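Local atomic coordinates of enoyl-[acyl-carrier-protein] reductase [FMN] (Thermotoga maritima, PDB entry 5GVJ), a protein that probably catalyses NADH-dependent reduction of the double bond of enoyl-acyl-carrier-protein in fatty acid synthesis, using FMN as cofactor. Residues M192-V197 against E210-A215; I173-G178 against A281-E286; R218-T223 against F275-S280; M22-T27 against A264-D269; P28-A33 against K288-I293. The protein carries 1 engineered substitution. One frame throughout, in Å; residues are numbered along the deposited sequence.

How the contacts relate
The contacts gather around the side of the TIM barrel where strands 17-18 and 189-191 adjoin, contact 3 lying on the added antiparallel sheet. Contacts 1, 2 and 3 cluster most closely: contact 1 lies about 9 Å from contact 2 and about 10 Å from contact 3, centre to centre, and contacts 1 and 2 share one sodium ion. In sequence, contact 1 is nested within the loops closed by contacts 2, 4 and 5, and contact 3 opens after contact 1 has closed. Contacts 4 and 5 bring the first barrel loop and helix 28-36 to late segments of the chain. FMN-site residues occur in contacts 1, 3 and 4, so these packings border the cofactor pocket.

Contact 1 of 5, residues M192-V197 against E210-A215; sequences MGTRFV and EKIVKA. With NA (sodium ion), chain C.
Thr194 and Ile212 mark the closest approach of the two backbones, with a CA to CA distance of 7.9 Å. The first segment is the start of helix 193-197, with Met192 at its N-cap position; the second is the end of helix 206-214, which Ala215 leaves. Ile212 CG2 meets Thr194 CG2 at 3.8 Å as the two side chains slide past each other in opposite directions. With chi1 at -64°, Thr194 OG1 lies beside the backbone N, leaving CG2 anti to it and facing Ile212. OG1 is hydrogen-bonded to Gly278 N, in the loop 275-280. Deeper in, Ile212 CD1 reaches Val197 CG1 at 3.7 Å, the side chains crossing at about a right angle. The C-terminal end of the helix presents its carbonyls to a sodium ion: Ile212 O at 2.4 Å, and Val213 O and Ala215 O at 2.5 Å each. A water, Ala281 O and Ile284 O complete six ligands, tying the helix to the loop 281-286. Gly193 and Thr194 belong to the FMN site, although FMN is absent here; this is consistent with the phosphate-binding end of many FMN-dependent TIM barrels, where a short helix follows the eighth strand.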
# COMPACT_ATOMS: atom_id res chain seq x y z
N MET A 192 -8.13 -4.19 -11.10
CA MET A 192 -8.93 -4.41 -9.89
C MET A 192 -9.50 -5.82 -9.91
O MET A 192 -10.70 -6.00 -10.16
CB MET A 192 -10.06 -3.38 -9.77
CG MET A 192 -9.66 -1.92 -9.84
SD MET A 192 -11.11 -0.95 -9.39
CE MET A 192 -10.57 0.71 -9.78
N GLY A 193 -8.67 -6.81 -9.62
CA GLY A 193 -9.12 -8.19 -9.74
C GLY A 193 -10.30 -8.54 -8.86
O GLY A 193 -11.34 -8.99 -9.35
N THR A 194 -10.16 -8.31 -7.55
CA THR A 194 -11.21 -8.73 -6.63
C THR A 194 -12.50 -7.96 -6.87
O THR A 194 -13.60 -8.54 -6.84
CB THR A 194 -10.73 -8.58 -5.18
OG1 THR A 194 -9.62 -9.47 -4.95
CG2 THR A 194 -11.84 -8.92 -4.19
N ARG A 195 -12.40 -6.66 -7.19
CA ARG A 195 -13.60 -5.86 -7.43
C ARG A 195 -14.43 -6.42 -8.59
O ARG A 195 -15.67 -6.44 -8.52
CB ARG A 195 -13.21 -4.40 -7.70
CG ARG A 195 -14.37 -3.49 -8.09
CD ARG A 195 -15.35 -3.25 -6.93
NE ARG A 195 -16.46 -4.21 -6.90
CZ ARG A 195 -17.53 -4.12 -6.10
NH1 ARG A 195 -17.63 -3.11 -5.22
NH2 ARG A 195 -18.48 -5.04 -6.18
N PHE A 196 -13.79 -6.87 -9.67
CA PHE A 196 -14.58 -7.39 -10.78
C PHE A 196 -14.99 -8.85 -10.61
O PHE A 196 -15.98 -9.27 -11.21
CB PHE A 196 -13.84 -7.18 -12.11
CG PHE A 196 -13.88 -5.76 -12.60
CD1 PHE A 196 -15.06 -5.20 -13.06
CD2 PHE A 196 -12.74 -4.96 -12.56
CE1 PHE A 196 -15.12 -3.89 -13.51
CE2 PHE A 196 -12.78 -3.62 -12.99
CZ PHE A 196 -13.96 -3.09 -13.46
N VAL A 197 -14.25 -9.64 -9.84
CA VAL A 197 -14.76 -10.96 -9.43
C VAL A 197 -16.06 -10.80 -8.66
O VAL A 197 -16.99 -11.60 -8.80
CB VAL A 197 -13.71 -11.72 -8.60
CG1 VAL A 197 -14.35 -12.91 -7.90
CG2 VAL A 197 -12.54 -12.16 -9.48
N GLU A 210 -20.06 -14.15 -1.98
CA GLU A 210 -20.52 -13.85 -0.63
C GLU A 210 -19.34 -13.71 0.32
O GLU A 210 -19.37 -12.88 1.24
CB GLU A 210 -21.47 -14.95 -0.14
CG GLU A 210 -22.80 -15.03 -0.90
CD GLU A 210 -23.53 -16.37 -0.71
OE1 GLU A 210 -24.54 -16.61 -1.41
OE2 GLU A 210 -23.08 -17.18 0.14
N LYS A 211 -18.30 -14.54 0.15
CA LYS A 211 -17.15 -14.44 1.04
C LYS A 211 -16.41 -13.12 0.84
O LYS A 211 -15.94 -12.52 1.82
CB LYS A 211 -16.21 -15.63 0.82
CG LYS A 211 -16.80 -16.93 1.35
CD LYS A 211 -16.98 -16.85 2.86
CE LYS A 211 -18.21 -17.63 3.34
NZ LYS A 211 -17.88 -18.70 4.33
N ILE A 212 -16.30 -12.64 -0.40
CA ILE A 212 -15.66 -11.35 -0.65
C ILE A 212 -16.44 -10.23 0.04
O ILE A 212 -15.86 -9.37 0.71
CB ILE A 212 -15.54 -11.10 -2.16
CG1 ILE A 212 -14.52 -12.07 -2.78
CG2 ILE A 212 -15.18 -9.63 -2.44
CD1 ILE A 212 -14.48 -12.02 -4.32
N VAL A 213 -17.76 -10.24 -0.14
CA VAL A 213 -18.61 -9.24 0.50
C VAL A 213 -18.40 -9.24 2.01
O VAL A 213 -18.22 -8.20 2.63
CB VAL A 213 -20.08 -9.49 0.13
CG1 VAL A 213 -21.00 -8.73 1.07
CG2 VAL A 213 -20.34 -9.09 -1.32
N LYS A 214 -18.43 -10.43 2.62
CA LYS A 214 -18.38 -10.49 4.07
C LYS A 214 -16.98 -10.22 4.60
O LYS A 214 -16.83 -9.74 5.73
CB LYS A 214 -18.85 -11.87 4.56
CG LYS A 214 -20.35 -12.09 4.45
CD LYS A 214 -20.70 -13.53 4.81
CE LYS A 214 -22.20 -13.72 5.01
NZ LYS A 214 -22.91 -13.91 3.72
N ALA A 215 -15.95 -10.49 3.79
CA ALA A 215 -14.58 -10.41 4.27
C ALA A 215 -14.20 -8.97 4.61
O ALA A 215 -14.57 -8.03 3.90
CB ALA A 215 -13.61 -10.94 3.21
NA NA C . -16.02 -7.30 1.94
O HOH W 1 -16.43 -5.47 3.60

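Contact 2 of 5, residues I173-G178 against A281-E286; sequences IADGRG and AGLIDE. With NA (sodium ion), chain C.
Ala174 packs against Leu283 and Ile284 where the loop after the seventh strand of the TIM barrel, 167-170, leads into helix 176-185. Segment 281-286 begins as the tail of a 3-10 turn, and Ala281 gives its carbonyl O to the sodium ion at 2.3 Å. Gly282 O receives a weak bond from a water that also binds the ion. Leu283 directs its CB toward the barrel loop, CB lying 4.4 Å from Ala174 CB, while its carbonyl accepts a weak bond from a second water. That water also donates to Asp175 OD2, so the polar link across the contact is indirect. Next, Ile284 lays CG1 against Ala174 CB at 4.1 Å, while Ile284 O binds the sodium ion at 2.3 Å. Asp285 OD1 accepts a hydrogen bond from the sodium-bound water, and Glu286 O accepts from Arg195 NH2. On the opposing segment, Asp175 divides its carboxylate: OD2 forms a salt bridge with Arg161 and a hydrogen bond with Asn157, both of the second subunit. OD1 caps the helix, accepting Gly178 N at 2.9 Å with an N-H...O angle of 161°.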
# COMPACT_ATOMS: atom_id res chain seq x y z
N ILE A 173 -6.88 -2.05 -4.97
CA ILE A 173 -7.65 -1.02 -5.64
C ILE A 173 -9.04 -1.55 -5.91
O ILE A 173 -9.21 -2.53 -6.65
CB ILE A 173 -6.97 -0.57 -6.95
CG1 ILE A 173 -5.52 -0.16 -6.65
CG2 ILE A 173 -7.74 0.59 -7.55
CD1 ILE A 173 -4.63 -0.20 -7.85
N ALA A 174 -10.05 -0.91 -5.32
CA ALA A 174 -11.42 -1.34 -5.57
C ALA A 174 -12.39 -0.18 -5.73
O ALA A 174 -13.60 -0.43 -5.78
CB ALA A 174 -11.90 -2.27 -4.45
N ASP A 175 -11.92 1.06 -5.81
CA ASP A 175 -12.83 2.20 -5.88
C ASP A 175 -12.10 3.40 -6.49
O ASP A 175 -10.90 3.34 -6.80
CB ASP A 175 -13.41 2.53 -4.50
CG ASP A 175 -12.34 2.75 -3.45
OD1 ASP A 175 -11.22 3.19 -3.81
OD2 ASP A 175 -12.62 2.49 -2.26
N GLY A 176 -12.85 4.50 -6.66
CA GLY A 176 -12.31 5.67 -7.32
C GLY A 176 -11.24 6.37 -6.50
O GLY A 176 -10.30 6.94 -7.07
N ARG A 177 -11.36 6.35 -5.17
CA ARG A 177 -10.28 6.82 -4.31
C ARG A 177 -8.97 6.12 -4.63
O ARG A 177 -7.92 6.76 -4.77
CB ARG A 177 -10.63 6.57 -2.84
CG ARG A 177 -11.33 7.69 -2.17
CD ARG A 177 -11.34 7.44 -0.69
NE ARG A 177 -12.51 8.04 -0.07
CZ ARG A 177 -12.65 8.20 1.24
NH1 ARG A 177 -11.69 7.80 2.07
NH2 ARG A 177 -13.75 8.77 1.72
N GLY A 178 -9.02 4.79 -4.73
CA GLY A 178 -7.81 4.05 -5.03
C GLY A 178 -7.26 4.37 -6.40
O GLY A 178 -6.04 4.39 -6.60
N ALA A 281 -10.88 -6.89 -0.61
CA ALA A 281 -12.20 -7.44 -0.30
C ALA A 281 -12.84 -6.69 0.87
O ALA A 281 -14.07 -6.53 0.90
CB ALA A 281 -12.10 -8.94 0.01
N GLY A 282 -12.04 -6.18 1.81
CA GLY A 282 -12.61 -5.42 2.91
C GLY A 282 -13.21 -4.10 2.50
O GLY A 282 -13.92 -3.48 3.31
N LEU A 283 -12.96 -3.64 1.28
CA LEU A 283 -13.56 -2.44 0.74
C LEU A 283 -14.81 -2.74 -0.08
O LEU A 283 -15.45 -1.81 -0.58
CB LEU A 283 -12.54 -1.71 -0.14
CG LEU A 283 -11.23 -1.32 0.52
CD1 LEU A 283 -10.24 -0.83 -0.53
CD2 LEU A 283 -11.52 -0.25 1.58
N ILE A 284 -15.15 -4.01 -0.24
CA ILE A 284 -16.24 -4.43 -1.11
C ILE A 284 -17.38 -4.92 -0.22
O ILE A 284 -17.22 -5.89 0.53
CB ILE A 284 -15.78 -5.50 -2.10
CG1 ILE A 284 -14.78 -4.90 -3.09
CG2 ILE A 284 -16.97 -6.13 -2.83
CD1 ILE A 284 -13.93 -5.93 -3.79
N ASP A 285 -18.51 -4.23 -0.29
CA ASP A 285 -19.65 -4.56 0.56
C ASP A 285 -20.87 -5.01 -0.21
O ASP A 285 -21.91 -5.27 0.41
CB ASP A 285 -20.02 -3.36 1.42
CG ASP A 285 -18.89 -2.97 2.33
OD1 ASP A 285 -18.41 -3.85 3.08
OD2 ASP A 285 -18.45 -1.81 2.25
N GLU A 286 -20.78 -5.12 -1.53
CA GLU A 286 -21.92 -5.64 -2.28
C GLU A 286 -21.46 -6.00 -3.69
O GLU A 286 -20.46 -5.48 -4.19
CB GLU A 286 -23.08 -4.65 -2.33
CG GLU A 286 -22.75 -3.31 -2.92
CD GLU A 286 -23.98 -2.42 -3.06
OE1 GLU A 286 -24.98 -2.89 -3.63
OE2 GLU A 286 -23.94 -1.27 -2.58
NA NA C . -16.02 -7.30 1.94
O HOH W 2 -14.84 1.46 -1.30
O HOH W 1 -16.43 -5.47 3.60

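Contact 3 of 5, residues R218-T223 against F275-S280; sequences RDTVVT and FAVGQS. Engineered in segment 275-280: Ala276 (natural residue Met).
Thr220 presses its methyl onto the backbone of the loop 275-280, with CG2 at 3.5 Å from Val277 O and 3.8 Å from Gly278 O. Its first torsion (chi1 70°) sets CG2 anti to the carbonyl carbon and leaves OG1 between that carbon and the backbone N. The two branches therefore divide the contact: the methyl lies close to both carbonyl oxygens, while OG1 comes to 3.8 Å from Gln279 CG. The Thr220 and Gln279 side chains cross at about a right angle. Val277 adds an apolar touch, its CG2 lying 4.2 Å from the CG2 of Thr220. Since it is a methyl that faces Val277 O, this buried carbonyl gains no hydrogen bond, and the model holds no other partner for it.

The hydroxyl of Thr220 is bound to Arg232 NH1 on the adjacent strand 231-234. The extended Gln279 chain carries its amide across the dimer interface, where NE2 binds Glu149 O and OE1 accepts from Thr151 N, both of the second subunit. Within the loop, the engineered Ala276 (Met in the natural protein) is the centre of an inverse gamma turn. From Gln279 onward the chain takes a 3-10 course.

The contact lays this loop against an edge strand of the small antiparallel sheet 145-146, 231-234 and 220-223, an addition to the TIM barrel. The same loop delivers Ser280 to the FMN site. The arrangement is a cofactor-pocket loop wedged between the barrel and its added sheet.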
# COMPACT_ATOMS: atom_id res chain seq x y z
N ARG A 218 -8.86 -7.51 7.10
CA ARG A 218 -7.95 -8.39 7.84
C ARG A 218 -8.24 -9.86 7.62
O ARG A 218 -7.65 -10.71 8.30
CB ARG A 218 -8.03 -8.07 9.34
CG ARG A 218 -7.39 -6.76 9.74
CD ARG A 218 -7.30 -6.63 11.27
NE ARG A 218 -8.62 -6.67 11.88
CZ ARG A 218 -8.83 -6.66 13.20
NH1 ARG A 218 -7.80 -6.61 14.03
NH2 ARG A 218 -10.07 -6.71 13.68
N ASP A 219 -9.14 -10.21 6.70
CA ASP A 219 -9.59 -11.59 6.58
C ASP A 219 -8.83 -12.38 5.52
O ASP A 219 -9.31 -13.42 5.09
CB ASP A 219 -11.08 -11.64 6.28
CG ASP A 219 -11.92 -11.42 7.53
OD1 ASP A 219 -11.42 -11.64 8.65
OD2 ASP A 219 -13.09 -11.03 7.37
N THR A 220 -7.66 -11.91 5.09
CA THR A 220 -6.83 -12.74 4.23
C THR A 220 -5.59 -13.17 4.99
O THR A 220 -5.22 -12.59 6.01
CB THR A 220 -6.43 -12.01 2.93
OG1 THR A 220 -5.50 -10.97 3.24
CG2 THR A 220 -7.65 -11.42 2.23
N VAL A 221 -4.96 -14.24 4.50
CA VAL A 221 -3.72 -14.77 5.04
C VAL A 221 -2.78 -15.03 3.89
O VAL A 221 -3.20 -15.32 2.76
CB VAL A 221 -3.90 -16.09 5.82
CG1 VAL A 221 -4.26 -15.83 7.23
CG2 VAL A 221 -4.95 -16.95 5.15
N VAL A 222 -1.49 -14.99 4.18
CA VAL A 222 -0.45 -15.37 3.23
C VAL A 222 0.04 -16.76 3.61
O VAL A 222 0.51 -16.97 4.74
CB VAL A 222 0.70 -14.35 3.22
CG1 VAL A 222 1.75 -14.76 2.20
CG2 VAL A 222 0.15 -12.94 2.95
N THR A 223 -0.09 -17.70 2.69
CA THR A 223 0.32 -19.08 2.90
C THR A 223 1.31 -19.50 1.83
O THR A 223 1.26 -19.02 0.69
CB THR A 223 -0.88 -20.04 2.86
OG1 THR A 223 -1.46 -20.01 1.55
CG2 THR A 223 -1.93 -19.64 3.88
N PHE A 275 -9.36 -19.53 -1.71
CA PHE A 275 -10.09 -18.33 -2.11
C PHE A 275 -9.09 -17.19 -2.26
O PHE A 275 -8.88 -16.40 -1.34
CB PHE A 275 -11.20 -18.03 -1.11
CG PHE A 275 -12.33 -19.02 -1.18
CD1 PHE A 275 -12.23 -20.25 -0.55
CD2 PHE A 275 -13.48 -18.73 -1.89
CE1 PHE A 275 -13.27 -21.17 -0.62
CE2 PHE A 275 -14.53 -19.64 -1.97
CZ PHE A 275 -14.42 -20.86 -1.33
N ALA A 276 -8.48 -17.11 -3.44
CA ALA A 276 -7.43 -16.13 -3.76
C ALA A 276 -8.07 -14.77 -3.95
O ALA A 276 -8.46 -14.39 -5.05
CB ALA A 276 -6.67 -16.55 -5.01
N VAL A 277 -8.19 -14.01 -2.86
CA VAL A 277 -8.74 -12.67 -2.91
C VAL A 277 -7.82 -11.74 -2.12
O VAL A 277 -7.15 -12.16 -1.17
CB VAL A 277 -10.20 -12.60 -2.39
CG1 VAL A 277 -10.91 -13.95 -2.53
CG2 VAL A 277 -10.27 -12.09 -0.98
N GLY A 278 -7.76 -10.48 -2.55
CA GLY A 278 -6.86 -9.52 -1.97
C GLY A 278 -7.48 -8.78 -0.80
O GLY A 278 -8.65 -8.95 -0.47
N GLN A 279 -6.66 -7.94 -0.17
CA GLN A 279 -7.13 -7.17 0.97
C GLN A 279 -8.23 -6.20 0.57
O GLN A 279 -9.01 -5.78 1.43
CB GLN A 279 -5.95 -6.42 1.63
CG GLN A 279 -4.94 -7.35 2.29
CD GLN A 279 -3.84 -6.60 3.03
OE1 GLN A 279 -3.78 -5.38 2.99
NE2 GLN A 279 -2.96 -7.34 3.70
N SER A 280 -8.32 -5.85 -0.71
CA SER A 280 -9.41 -4.96 -1.12
C SER A 280 -10.78 -5.59 -0.94
O SER A 280 -11.78 -4.88 -1.09
CB SER A 280 -9.24 -4.52 -2.58
OG SER A 280 -9.50 -5.60 -3.45

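Contact 4 of 5, residues M22-T27 against A264-D269; sequences MAWAGT and AVVEGD
Trp24 and Ala25 make an apolar contact with Val265 and Val266, joining the loop between strand 17-18 and helix 28-36 to the C-terminal part of helix 260-265. Ala25 and Val265 have the closest CA atoms, 6.4 Å apart. Val265 supplies the buried part: its CG1, anti to the backbone N (chi1 170°), lies 3.7 Å from Trp24 CB. The same methyl meets the loop backbone, at 3.8 Å from Trp24 C and 3.9 Å from Ala25 N, and therefore fits against the bend of the chain as well as against side chains. Toward solvent, Val266 CG2 touches the six-membered part of the indole at Trp24 CE3, 4.0 Å away, the two side chains crossing obliquely.

In a TIM barrel this loop, following the first strand at the C-terminal mouth, often contributes to the active site, and here it contains Ala23 of the FMN site. Its bend is tight. Trp24 adopts a positive phi of 74°, unusual for a residue other than glycine. Gly26 is the centre of an inverse gamma turn, closed by a weak bond from Thr27 N to Ala25 O; separately, Gly26 N donates to Met22 O at 2.7 Å. Thr27 then caps helix 28-36, its OG1 accepting from Leu30 N. Across the contact, Gly268, also at positive phi, departs from helical geometry. Tyr208 of helix 206-214 packs on both Met22 and Val265.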
# COMPACT_ATOMS: atom_id res chain seq x y z
N MET A 22 -7.51 -13.77 -13.55
CA MET A 22 -7.04 -14.94 -12.83
C MET A 22 -7.54 -16.21 -13.52
O MET A 22 -8.52 -16.21 -14.27
CB MET A 22 -7.53 -14.87 -11.38
CG MET A 22 -6.97 -15.90 -10.43
SD MET A 22 -7.54 -15.54 -8.76
CE MET A 22 -9.33 -15.64 -8.91
N ALA A 23 -6.83 -17.32 -13.28
CA ALA A 23 -7.31 -18.61 -13.77
C ALA A 23 -8.67 -18.92 -13.17
O ALA A 23 -8.94 -18.61 -12.00
CB ALA A 23 -6.31 -19.71 -13.44
N TRP A 24 -9.55 -19.50 -13.99
CA TRP A 24 -10.90 -19.91 -13.60
C TRP A 24 -11.84 -18.72 -13.45
O TRP A 24 -12.96 -18.77 -13.96
CB TRP A 24 -10.88 -20.75 -12.32
CG TRP A 24 -10.07 -21.99 -12.47
CD1 TRP A 24 -8.86 -22.26 -11.90
CD2 TRP A 24 -10.38 -23.12 -13.30
NE1 TRP A 24 -8.42 -23.50 -12.30
CE2 TRP A 24 -9.33 -24.05 -13.16
CE3 TRP A 24 -11.46 -23.45 -14.13
CZ2 TRP A 24 -9.33 -25.28 -13.82
CZ3 TRP A 24 -11.46 -24.67 -14.78
CH2 TRP A 24 -10.40 -25.57 -14.62
N ALA A 25 -11.41 -17.64 -12.78
CA ALA A 25 -12.28 -16.48 -12.62
C ALA A 25 -12.26 -15.56 -13.84
O ALA A 25 -13.24 -14.86 -14.09
CB ALA A 25 -11.88 -15.68 -11.38
N GLY A 26 -11.14 -15.53 -14.57
CA GLY A 26 -11.04 -14.74 -15.78
C GLY A 26 -11.69 -15.41 -16.98
O GLY A 26 -11.01 -15.77 -17.94
N THR A 27 -13.01 -15.58 -16.92
CA THR A 27 -13.77 -16.23 -17.98
C THR A 27 -14.06 -15.26 -19.12
O THR A 27 -14.10 -14.05 -18.92
CB THR A 27 -15.10 -16.76 -17.44
OG1 THR A 27 -15.88 -15.67 -16.95
CG2 THR A 27 -14.88 -17.78 -16.32
N ALA A 264 -12.63 -23.61 -5.24
CA ALA A 264 -13.25 -22.40 -4.70
C ALA A 264 -14.04 -21.66 -5.77
O ALA A 264 -15.22 -21.36 -5.59
CB ALA A 264 -12.18 -21.48 -4.09
N VAL A 265 -13.40 -21.39 -6.92
CA VAL A 265 -14.03 -20.59 -7.97
C VAL A 265 -15.23 -21.32 -8.57
O VAL A 265 -16.31 -20.75 -8.72
CB VAL A 265 -13.00 -20.22 -9.05
CG1 VAL A 265 -13.71 -19.60 -10.25
CG2 VAL A 265 -11.97 -19.27 -8.50
N VAL A 266 -15.04 -22.58 -8.95
CA VAL A 266 -16.10 -23.28 -9.68
C VAL A 266 -17.11 -23.91 -8.73
O VAL A 266 -18.31 -23.81 -8.96
CB VAL A 266 -15.49 -24.34 -10.62
CG1 VAL A 266 -16.60 -25.07 -11.38
CG2 VAL A 266 -14.53 -23.68 -11.59
N GLU A 267 -16.64 -24.53 -7.65
CA GLU A 267 -17.50 -25.29 -6.75
C GLU A 267 -17.87 -24.54 -5.48
O GLU A 267 -18.72 -25.02 -4.72
CB GLU A 267 -16.84 -26.62 -6.37
CG GLU A 267 -16.06 -27.29 -7.49
CD GLU A 267 -16.81 -28.46 -8.11
OE1 GLU A 267 -16.48 -28.83 -9.25
OE2 GLU A 267 -17.72 -29.01 -7.45
N GLY A 268 -17.26 -23.38 -5.21
CA GLY A 268 -17.51 -22.71 -3.95
C GLY A 268 -17.23 -23.56 -2.73
O GLY A 268 -17.94 -23.45 -1.72
N ASP A 269 -16.21 -24.40 -2.79
CA ASP A 269 -15.91 -25.36 -1.73
C ASP A 269 -15.22 -24.64 -0.57
O ASP A 269 -14.04 -24.29 -0.67
CB ASP A 269 -15.06 -26.49 -2.29
CG ASP A 269 -14.67 -27.52 -1.25
OD1 ASP A 269 -15.13 -27.44 -0.09
OD2 ASP A 269 -13.90 -28.44 -1.59

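Contact 5 of 5, residues P28-A33 against K288-I293; sequences PTLAAA and KPVKQI
Val290, the first residue of helix 290-309, fills the tight side of this contact with both its methyls. CG1, set anti to the backbone N (chi1 160°), rests 3.7 Å from Ala33 O and 4.0 Å from Ala33 C, against the carbonyl of helix 28-36. CG2 faces Leu30 CD1 at 4.0 Å, with Ala33 CB farther off at 4.4 Å. Leu30 extends CG anti to its own nitrogen (chi1 178°), so that CD1 reaches the valine although CB itself is not directed at it. The nearest backbones, those of Ala33 and Val290, have CA atoms 6.8 Å apart, a close approach consistent with the small alanine. In the TIM barrel the two helices are neighbours on the outer wall: helix 28-36 follows strand 17-18, and helix 290-309 is the last helix of the chain.

The other side is looser and polar. Pro289 and Lys291 are exposed, and Lys291 NZ bonds to Ala37 O just past helix 28-36. Lys288 NZ forms a salt bridge with Asp296, within helix 290-309. Across the segments, methyls pack on aliphatic groups and on one backbone carbonyl by van der Waals contact, which probably depends on shape fit rather than directional bonds.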
# COMPACT_ATOMS: atom_id res chain seq x y z
N PRO A 28 -14.31 -15.78 -20.33
CA PRO A 28 -14.77 -14.90 -21.42
C PRO A 28 -16.02 -14.13 -21.08
O PRO A 28 -16.20 -13.00 -21.56
CB PRO A 28 -15.01 -15.87 -22.59
CG PRO A 28 -14.17 -17.05 -22.28
CD PRO A 28 -14.07 -17.16 -20.79
N THR A 29 -16.91 -14.69 -20.25
CA THR A 29 -18.14 -13.98 -19.92
C THR A 29 -17.85 -12.72 -19.10
O THR A 29 -18.44 -11.66 -19.35
CB THR A 29 -19.10 -14.89 -19.15
OG1 THR A 29 -19.48 -16.00 -19.97
CG2 THR A 29 -20.35 -14.13 -18.87
N LEU A 30 -16.97 -12.82 -18.10
CA LEU A 30 -16.61 -11.63 -17.32
C LEU A 30 -15.75 -10.69 -18.15
O LEU A 30 -15.96 -9.46 -18.12
CB LEU A 30 -15.89 -12.03 -16.04
CG LEU A 30 -15.39 -10.92 -15.11
CD1 LEU A 30 -16.47 -9.84 -14.83
CD2 LEU A 30 -14.93 -11.52 -13.80
N ALA A 31 -14.80 -11.23 -18.91
CA ALA A 31 -13.93 -10.39 -19.73
C ALA A 31 -14.73 -9.63 -20.78
O ALA A 31 -14.50 -8.44 -21.02
CB ALA A 31 -12.85 -11.25 -20.38
N ALA A 32 -15.69 -10.30 -21.43
CA ALA A 32 -16.49 -9.62 -22.44
C ALA A 32 -17.28 -8.47 -21.83
O ALA A 32 -17.45 -7.42 -22.44
CB ALA A 32 -17.41 -10.62 -23.14
N ALA A 33 -17.77 -8.66 -20.60
CA ALA A 33 -18.55 -7.62 -19.93
C ALA A 33 -17.68 -6.41 -19.61
O ALA A 33 -18.10 -5.26 -19.82
CB ALA A 33 -19.19 -8.19 -18.66
N LYS A 288 -21.85 -5.75 -7.49
CA LYS A 288 -22.40 -4.75 -8.39
C LYS A 288 -22.31 -5.20 -9.84
O LYS A 288 -21.44 -5.99 -10.21
CB LYS A 288 -21.65 -3.41 -8.28
CG LYS A 288 -21.72 -2.68 -6.95
CD LYS A 288 -20.88 -1.41 -7.10
CE LYS A 288 -20.66 -0.68 -5.79
NZ LYS A 288 -19.86 0.56 -6.02
N PRO A 289 -23.19 -4.69 -10.70
CA PRO A 289 -22.97 -4.84 -12.14
C PRO A 289 -21.65 -4.20 -12.55
O PRO A 289 -21.23 -3.18 -11.99
CB PRO A 289 -24.15 -4.09 -12.76
CG PRO A 289 -25.20 -4.08 -11.70
CD PRO A 289 -24.43 -3.95 -10.41
N VAL A 290 -21.01 -4.82 -13.54
CA VAL A 290 -19.77 -4.28 -14.11
C VAL A 290 -19.96 -2.83 -14.54
O VAL A 290 -19.11 -1.98 -14.27
CB VAL A 290 -19.31 -5.18 -15.27
CG1 VAL A 290 -18.34 -4.44 -16.20
CG2 VAL A 290 -18.65 -6.44 -14.71
N LYS A 291 -21.09 -2.53 -15.18
CA LYS A 291 -21.33 -1.16 -15.64
C LYS A 291 -21.34 -0.18 -14.47
O LYS A 291 -20.76 0.91 -14.56
CB LYS A 291 -22.65 -1.08 -16.41
CG LYS A 291 -22.63 -0.08 -17.56
CD LYS A 291 -22.06 -0.72 -18.83
CE LYS A 291 -21.42 0.32 -19.76
NZ LYS A 291 -20.22 1.01 -19.12
N GLN A 292 -22.02 -0.54 -13.38
CA GLN A 292 -22.07 0.34 -12.22
C GLN A 292 -20.69 0.50 -11.58
O GLN A 292 -20.31 1.60 -11.17
CB GLN A 292 -23.06 -0.20 -11.19
CG GLN A 292 -23.39 0.79 -10.09
CD GLN A 292 -24.06 2.04 -10.64
OE1 GLN A 292 -23.63 3.16 -10.37
NE2 GLN A 292 -25.11 1.86 -11.44
N ILE A 293 -19.95 -0.61 -11.46
CA ILE A 293 -18.59 -0.54 -10.91
C ILE A 293 -17.78 0.54 -11.63
O ILE A 293 -17.15 1.40 -11.00
CB ILE A 293 -17.89 -1.90 -11.01
CG1 ILE A 293 -18.57 -2.92 -10.08
CG2 ILE A 293 -16.37 -1.77 -10.71
CD1 ILE A 293 -18.05 -4.37 -10.28